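Local atomic coordinates of EAL domain protein (Vibrio cholerae serotype O1, PDB entry 6IJ2), a protein that hydrolyses cyclic dinucleotides such as c-di-GMP and cGAMP as a standalone EAL-domain phosphodiesterase, here with the product 5'-pGpG bound. Residues A[175-189]-A[210-222]. The protein carries 1 engineered substitution. Residues are numbered along the deposited sequence; the frame is centred on the assembly and turned at random.
Sequences TNIVKVDMGLIRNIH and IQPLAEGVESHAE. With CA (calcium ion), chain I; nucleotides of chain B.
Two neighbouring parallel strands of the EAL barrel, 177-180 and 211-214, pair here and lead into the calcium-binding Glu215 just past the C-terminal end of strand 211-214. Five backbone bonds run from Gln211 N to Asn176 O through to Glu215 N on Val180 O (3.0 Å). Helix 192-207 connects the strands in a beta-alpha-beta crossover and packs on the face holding Val178, Val180 and Pro212; beside it Val178 CG2 presses tightly on Ile210 CG2 (3.4 Å). On the other face, Lys179 runs alongside Leu213, its CD wedged against both methyls. Bends at chi2 and chi3 (-128° and -80°) take the lysine across the Glu215 chain at about a right angle, CE 3.0 Å from Glu215 OE1, and NZ salt-bridges Glu128. Glu215 holds a calcium ion with both oxygens, OE2 at 2.3 Å, and Asp158 and Asp159 also bind this ion, as does a phosphate oxygen of the nucleotide G1 of chain B. A water joins Glu215 OE2 to Asp181 OD1 and Met182 N.

In this modified TIM-barrel fold, whose first strand, 27-35, runs antiparallel to the next, the segments beyond the two strands line part of the nucleotide site. Arg186, bent back at chi2 and chi3, grips Gly216 O end-on with NH1 and NH2, the oxygen lying in the guanidinium plane (NH2 to Gly216 O 2.9 Å). NH1 also salt-bridges Glu222 OE2 from its syn side and Asn187 N bonds it nearly straight from the anti side (2.9 Å), both donors tilted out of the carboxylate plane toward the same face. The Glu218 carboxylate stacks over one guanidinium face, planes 17° apart, a contact of charge alone; Glu218 OE1 accepts from N1 (2.8 Å) and N2 of G1 of chain B. Met182 reaches the same base with SD and CE. Farther out, Ala221 CB sits over the His189 ring centre, a CH-pi contact.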
loop_
_atom_site.group_PDB
_atom_site.type_symbol
_atom_site.label_atom_id
_atom_site.label_comp_id
_atom_site.label_asym_id
_atom_site.label_seq_id
_atom_site.Cartn_x
_atom_site.Cartn_y
_atom_site.Cartn_z
ATOM N N THR A 175 -14.496 -5.207 -0.521
ATOM C CA THR A 175 -15.277 -5.245 0.704
ATOM C C THR A 175 -16.461 -4.294 0.597
ATOM O O THR A 175 -16.589 -3.523 -0.359
ATOM C CB THR A 175 -14.386 -4.862 1.880
ATOM O OG1 THR A 175 -13.625 -3.704 1.505
ATOM C CG2 THR A 175 -13.406 -5.994 2.175
ATOM N N ASN A 176 -17.351 -4.366 1.597
ATOM C CA ASN A 176 -18.450 -3.407 1.675
ATOM C C ASN A 176 -17.938 -1.992 1.892
ATOM O O ASN A 176 -18.433 -1.036 1.279
ATOM C CB ASN A 176 -19.388 -3.786 2.817
ATOM C CG ASN A 176 -19.970 -5.154 2.637
ATOM O OD1 ASN A 176 -19.598 -6.102 3.330
ATOM N ND2 ASN A 176 -20.863 -5.278 1.669
ATOM N N ILE A 177 -16.979 -1.844 2.794
ATOM C CA ILE A 177 -16.453 -0.557 3.218
ATOM C C ILE A 177 -14.933 -0.570 3.079
ATOM O O ILE A 177 -14.283 -1.608 3.239
ATOM C CB ILE A 177 -16.903 -0.256 4.671
ATOM C CG1 ILE A 177 -18.372 0.206 4.652
ATOM C CG2 ILE A 177 -16.017 0.773 5.340
ATOM C CD1 ILE A 177 -19.017 0.346 6.007
ATOM N N VAL A 178 -14.363 0.581 2.735
ATOM C CA VAL A 178 -12.917 0.790 2.828
ATOM C C VAL A 178 -12.701 1.932 3.805
ATOM O O VAL A 178 -13.241 3.029 3.610
ATOM C CB VAL A 178 -12.271 1.076 1.462
ATOM C CG1 VAL A 178 -10.833 1.570 1.646
ATOM C CG2 VAL A 178 -12.187 -0.195 0.664
ATOM N N LYS A 179 -11.973 1.656 4.892
ATOM C CA LYS A 179 -11.640 2.674 5.884
ATOM C C LYS A 179 -10.347 3.354 5.472
ATOM O O LYS A 179 -9.353 2.679 5.202
ATOM C CB LYS A 179 -11.495 2.058 7.280
ATOM C CG LYS A 179 -12.799 1.418 7.727
ATOM C CD LYS A 179 -13.252 1.899 9.114
ATOM C CE LYS A 179 -12.552 1.213 10.189
ATOM N NZ LYS A 179 -13.038 1.584 11.572
ATOM N N VAL A 180 -10.360 4.683 5.414
ATOM C CA VAL A 180 -9.201 5.439 4.935
ATOM C C VAL A 180 -8.394 5.894 6.137
ATOM O O VAL A 180 -8.911 6.601 7.014
ATOM C CB VAL A 180 -9.621 6.630 4.063
ATOM C CG1 VAL A 180 -8.367 7.409 3.615
ATOM C CG2 VAL A 180 -10.389 6.136 2.855
ATOM N N ASP A 181 -7.109 5.526 6.140
ATOM C CA ASP A 181 -6.231 5.791 7.270
ATOM C C ASP A 181 -6.174 7.284 7.567
ATOM O O ASP A 181 -6.198 8.120 6.661
ATOM C CB ASP A 181 -4.825 5.273 6.962
ATOM C CG ASP A 181 -3.869 5.483 8.107
ATOM O OD1 ASP A 181 -3.953 4.733 9.092
ATOM O OD2 ASP A 181 -3.039 6.404 8.035
ATOM N N MET A 182 -6.044 7.618 8.851
ATOM C CA MET A 182 -6.054 9.023 9.240
ATOM C C MET A 182 -4.892 9.800 8.638
ATOM O O MET A 182 -4.993 11.024 8.478
ATOM C CB MET A 182 -6.022 9.163 10.758
ATOM C CG MET A 182 -4.762 8.714 11.429
ATOM S SD MET A 182 -4.933 9.024 13.199
ATOM C CE MET A 182 -3.216 9.286 13.606
ATOM N N GLY A 183 -3.799 9.121 8.301
ATOM C CA GLY A 183 -2.670 9.821 7.712
ATOM C C GLY A 183 -3.026 10.515 6.413
ATOM O O GLY A 183 -2.488 11.585 6.111
ATOM N N LEU A 184 -3.923 9.918 5.625
ATOM C CA LEU A 184 -4.349 10.531 4.370
ATOM C C LEU A 184 -5.322 11.680 4.562
ATOM O O LEU A 184 -5.445 12.523 3.669
ATOM C CB LEU A 184 -5.011 9.503 3.453
ATOM C CG LEU A 184 -4.121 8.431 2.832
ATOM C CD1 LEU A 184 -4.949 7.657 1.796
ATOM C CD2 LEU A 184 -2.851 9.038 2.220
ATOM N N ILE A 185 -6.057 11.725 5.672
ATOM C CA ILE A 185 -7.006 12.817 5.840
ATOM C C ILE A 185 -6.503 13.894 6.785
ATOM O O ILE A 185 -7.122 14.963 6.851
ATOM C CB ILE A 185 -8.383 12.295 6.285
ATOM C CG1 ILE A 185 -8.284 11.670 7.668
ATOM C CG2 ILE A 185 -8.921 11.313 5.243
ATOM C CD1 ILE A 185 -8.768 12.584 8.769
ATOM N N ARG A 186 -5.378 13.673 7.479
ATOM C CA ARG A 186 -4.877 14.670 8.421
ATOM C C ARG A 186 -4.633 15.998 7.713
ATOM O O ARG A 186 -3.796 16.092 6.799
ATOM C CB ARG A 186 -3.589 14.177 9.084
ATOM C CG ARG A 186 -3.015 15.111 10.153
ATOM C CD ARG A 186 -3.951 15.276 11.362
ATOM N NE ARG A 186 -4.264 13.996 12.000
ATOM C CZ ARG A 186 -5.487 13.482 12.137
ATOM N NH1 ARG A 186 -6.567 14.130 11.703
ATOM N NH2 ARG A 186 -5.633 12.298 12.719
ATOM N N ASN A 187 -5.373 17.024 8.138
ATOM C CA ASN A 187 -5.262 18.377 7.587
ATOM C C ASN A 187 -5.525 18.396 6.086
ATOM O O ASN A 187 -4.908 19.166 5.339
ATOM C CB ASN A 187 -3.900 18.994 7.910
ATOM C CG ASN A 187 -3.718 19.240 9.396
ATOM O OD1 ASN A 187 -4.643 19.680 10.079
ATOM N ND2 ASN A 187 -2.528 18.944 9.908
ATOM N N ILE A 188 -6.472 17.564 5.636
ATOM C CA ILE A 188 -6.675 17.428 4.199
ATOM C C ILE A 188 -7.205 18.730 3.605
ATOM O O ILE A 188 -6.930 19.040 2.442
ATOM C CB ILE A 188 -7.595 16.234 3.887
ATOM C CG1 ILE A 188 -7.625 15.974 2.378
ATOM C CG2 ILE A 188 -9.005 16.440 4.487
ATOM C CD1 ILE A 188 -8.188 14.617 2.025
ATOM N N HIS A 189 -7.913 19.533 4.401
ATOM C CA HIS A 189 -8.363 20.848 3.948
ATOM C C HIS A 189 -7.209 21.782 3.610
ATOM O O HIS A 189 -7.423 22.797 2.931
ATOM C CB HIS A 189 -9.226 21.505 5.025
ATOM C CG HIS A 189 -8.503 21.750 6.311
ATOM N ND1 HIS A 189 -8.069 20.725 7.128
ATOM C CD2 HIS A 189 -8.129 22.902 6.919
ATOM C CE1 HIS A 189 -7.463 21.237 8.184
ATOM N NE2 HIS A 189 -7.484 22.556 8.081
ATOM N N ILE A 210 -17.838 0.496 -3.486
ATOM C CA ILE A 210 -17.336 0.417 -2.113
ATOM C C ILE A 210 -17.669 1.706 -1.375
ATOM O O ILE A 210 -17.494 2.803 -1.912
ATOM C CB ILE A 210 -15.815 0.176 -2.066
ATOM C CG1 ILE A 210 -15.458 -1.196 -2.623
ATOM C CG2 ILE A 210 -15.320 0.295 -0.639
ATOM C CD1 ILE A 210 -13.962 -1.378 -2.793
ATOM N N GLN A 211 -18.138 1.574 -0.131
ATOM C CA GLN A 211 -18.475 2.742 0.668
ATOM C C GLN A 211 -17.262 3.228 1.450
ATOM O O GLN A 211 -16.669 2.442 2.214
ATOM C CB GLN A 211 -19.624 2.413 1.615
ATOM C CG GLN A 211 -20.097 3.572 2.443
ATOM C CD GLN A 211 -21.470 3.296 3.061
ATOM O OE1 GLN A 211 -21.817 2.148 3.343
ATOM N NE2 GLN A 211 -22.248 4.348 3.261
ATOM N N PRO A 212 -16.866 4.494 1.312
ATOM C CA PRO A 212 -15.708 4.990 2.046
ATOM C C PRO A 212 -16.067 5.394 3.457
ATOM O O PRO A 212 -17.210 5.746 3.763
ATOM C CB PRO A 212 -15.270 6.213 1.231
ATOM C CG PRO A 212 -16.564 6.735 0.696
ATOM C CD PRO A 212 -17.414 5.520 0.404
ATOM N N LEU A 213 -15.055 5.333 4.320
ATOM C CA LEU A 213 -15.170 5.739 5.714
ATOM C C LEU A 213 -13.865 6.414 6.105
ATOM O O LEU A 213 -12.810 5.779 6.064
ATOM C CB LEU A 213 -15.434 4.526 6.608
ATOM C CG LEU A 213 -15.853 4.700 8.070
ATOM C CD1 LEU A 213 -16.412 3.382 8.585
ATOM C CD2 LEU A 213 -14.653 5.126 8.914
ATOM N N ALA A 214 -13.930 7.666 6.544
ATOM C CA ALA A 214 -12.723 8.400 6.898
ATOM C C ALA A 214 -12.401 8.203 8.375
ATOM O O ALA A 214 -13.222 8.538 9.240
ATOM C CB ALA A 214 -12.886 9.886 6.569
ATOM N N GLU A 215 -11.211 7.665 8.657
ATOM C CA GLU A 215 -10.735 7.422 10.013
ATOM C C GLU A 215 -9.964 8.612 10.574
ATOM O O GLU A 215 -9.311 9.363 9.847
ATOM C CB GLU A 215 -9.819 6.198 10.073
ATOM C CG GLU A 215 -10.450 4.873 9.659
ATOM C CD GLU A 215 -9.490 3.695 9.853
ATOM O OE1 GLU A 215 -9.943 2.650 10.342
ATOM O OE2 GLU A 215 -8.281 3.814 9.531
ATOM N N GLY A 216 -10.017 8.745 11.897
ATOM C CA GLY A 216 -9.140 9.670 12.589
ATOM C C GLY A 216 -9.403 11.136 12.328
ATOM O O GLY A 216 -8.463 11.939 12.375
ATOM N N VAL A 217 -10.651 11.507 12.052
ATOM C CA VAL A 217 -11.001 12.915 11.901
ATOM C C VAL A 217 -10.853 13.604 13.247
ATOM O O VAL A 217 -11.433 13.164 14.247
ATOM C CB VAL A 217 -12.427 13.060 11.350
ATOM C CG1 VAL A 217 -12.820 14.525 11.268
ATOM C CG2 VAL A 217 -12.520 12.395 10.000
ATOM N N GLU A 218 -10.064 14.682 13.282
ATOM C CA GLU A 218 -9.766 15.384 14.520
ATOM C C GLU A 218 -10.249 16.826 14.568
ATOM O O GLU A 218 -10.293 17.403 15.660
ATOM C CB GLU A 218 -8.253 15.342 14.807
ATOM C CG GLU A 218 -7.793 13.938 15.194
ATOM C CD GLU A 218 -6.364 13.863 15.685
ATOM O OE1 GLU A 218 -5.953 12.770 16.126
ATOM O OE2 GLU A 218 -5.652 14.886 15.639
ATOM N N SER A 219 -10.668 17.411 13.449
ATOM C CA SER A 219 -11.067 18.810 13.459
ATOM C C SER A 219 -12.274 19.016 12.558
ATOM O O SER A 219 -12.523 18.248 11.627
ATOM C CB SER A 219 -9.929 19.723 13.002
ATOM O OG SER A 219 -9.600 19.450 11.653
ATOM N N HIS A 220 -13.010 20.094 12.839
ATOM C CA HIS A 220 -14.139 20.451 11.988
ATOM C C HIS A 220 -13.699 20.694 10.551
ATOM O O HIS A 220 -14.425 20.358 9.607
ATOM C CB HIS A 220 -14.853 21.688 12.534
ATOM C CG HIS A 220 -15.965 22.162 11.651
ATOM N ND1 HIS A 220 -15.781 23.111 10.671
ATOM C CD2 HIS A 220 -17.264 21.790 11.575
ATOM C CE1 HIS A 220 -16.923 23.320 10.040
ATOM N NE2 HIS A 220 -17.840 22.530 10.568
ATOM N N ALA A 221 -12.528 21.305 10.359
ATOM C CA ALA A 221 -12.089 21.625 9.003
ATOM C C ALA A 221 -11.887 20.365 8.173
ATOM O O ALA A 221 -12.212 20.343 6.978
ATOM C CB ALA A 221 -10.799 22.446 9.047
ATOM N N GLU A 222 -11.322 19.315 8.784
ATOM C CA GLU A 222 -11.204 18.026 8.107
ATOM C C GLU A 222 -12.580 17.466 7.770
ATOM O O GLU A 222 -12.835 17.051 6.634
ATOM C CB GLU A 222 -10.432 17.037 8.990
ATOM C CG GLU A 222 -8.938 17.326 9.098
ATOM C CD GLU A 222 -8.296 16.556 10.242
ATOM O OE1 GLU A 222 -9.040 15.877 10.971
ATOM O OE2 GLU A 222 -7.061 16.638 10.420
HETATM CA CA CA I . -7.754 1.582 10.002
ATOM O OP3 G B 1 -7.278 1.621 12.294
ATOM P P G B 1 -6.845 0.876 13.446
ATOM O OP1 G B 1 -7.855 -0.038 13.883
ATOM O OP2 G B 1 -5.572 0.338 13.098
ATOM O "O5'" G B 1 -6.607 2.004 14.517
ATOM C "C5'" G B 1 -7.516 2.223 15.590
ATOM C "C4'" G B 1 -6.879 3.116 16.627
ATOM O "O4'" G B 1 -7.072 4.494 16.255
ATOM C "C3'" G B 1 -7.418 2.991 18.057
ATOM O "O3'" G B 1 -6.398 2.879 19.028
ATOM C "C2'" G B 1 -8.145 4.312 18.270
ATOM O "O2'" G B 1 -8.125 4.817 19.573
ATOM C "C1'" G B 1 -7.326 5.248 17.398
ATOM N N9 G B 1 -8.054 6.445 17.008
ATOM C C8 G B 1 -9.396 6.546 16.740
ATOM N N7 G B 1 -9.761 7.749 16.405
ATOM C C5 G B 1 -8.588 8.485 16.444
ATOM C C6 G B 1 -8.355 9.856 16.169
ATOM O O6 G B 1 -9.161 10.716 15.841
ATOM N N1 G B 1 -7.021 10.193 16.340
ATOM C C2 G B 1 -6.036 9.318 16.715
ATOM N N2 G B 1 -4.810 9.827 16.807
ATOM N N3 G B 1 -6.236 8.037 16.959
ATOM C C4 G B 1 -7.526 7.690 16.804
HETATM O O HOH W 1 -21.546 -0.691 2.819
HETATM O O HOH W 2 -10.309 1.377 12.749
HETATM O O HOH W 3 -6.484 5.651 10.949
HETATM O O HOH W 4 -5.621 2.402 9.532
#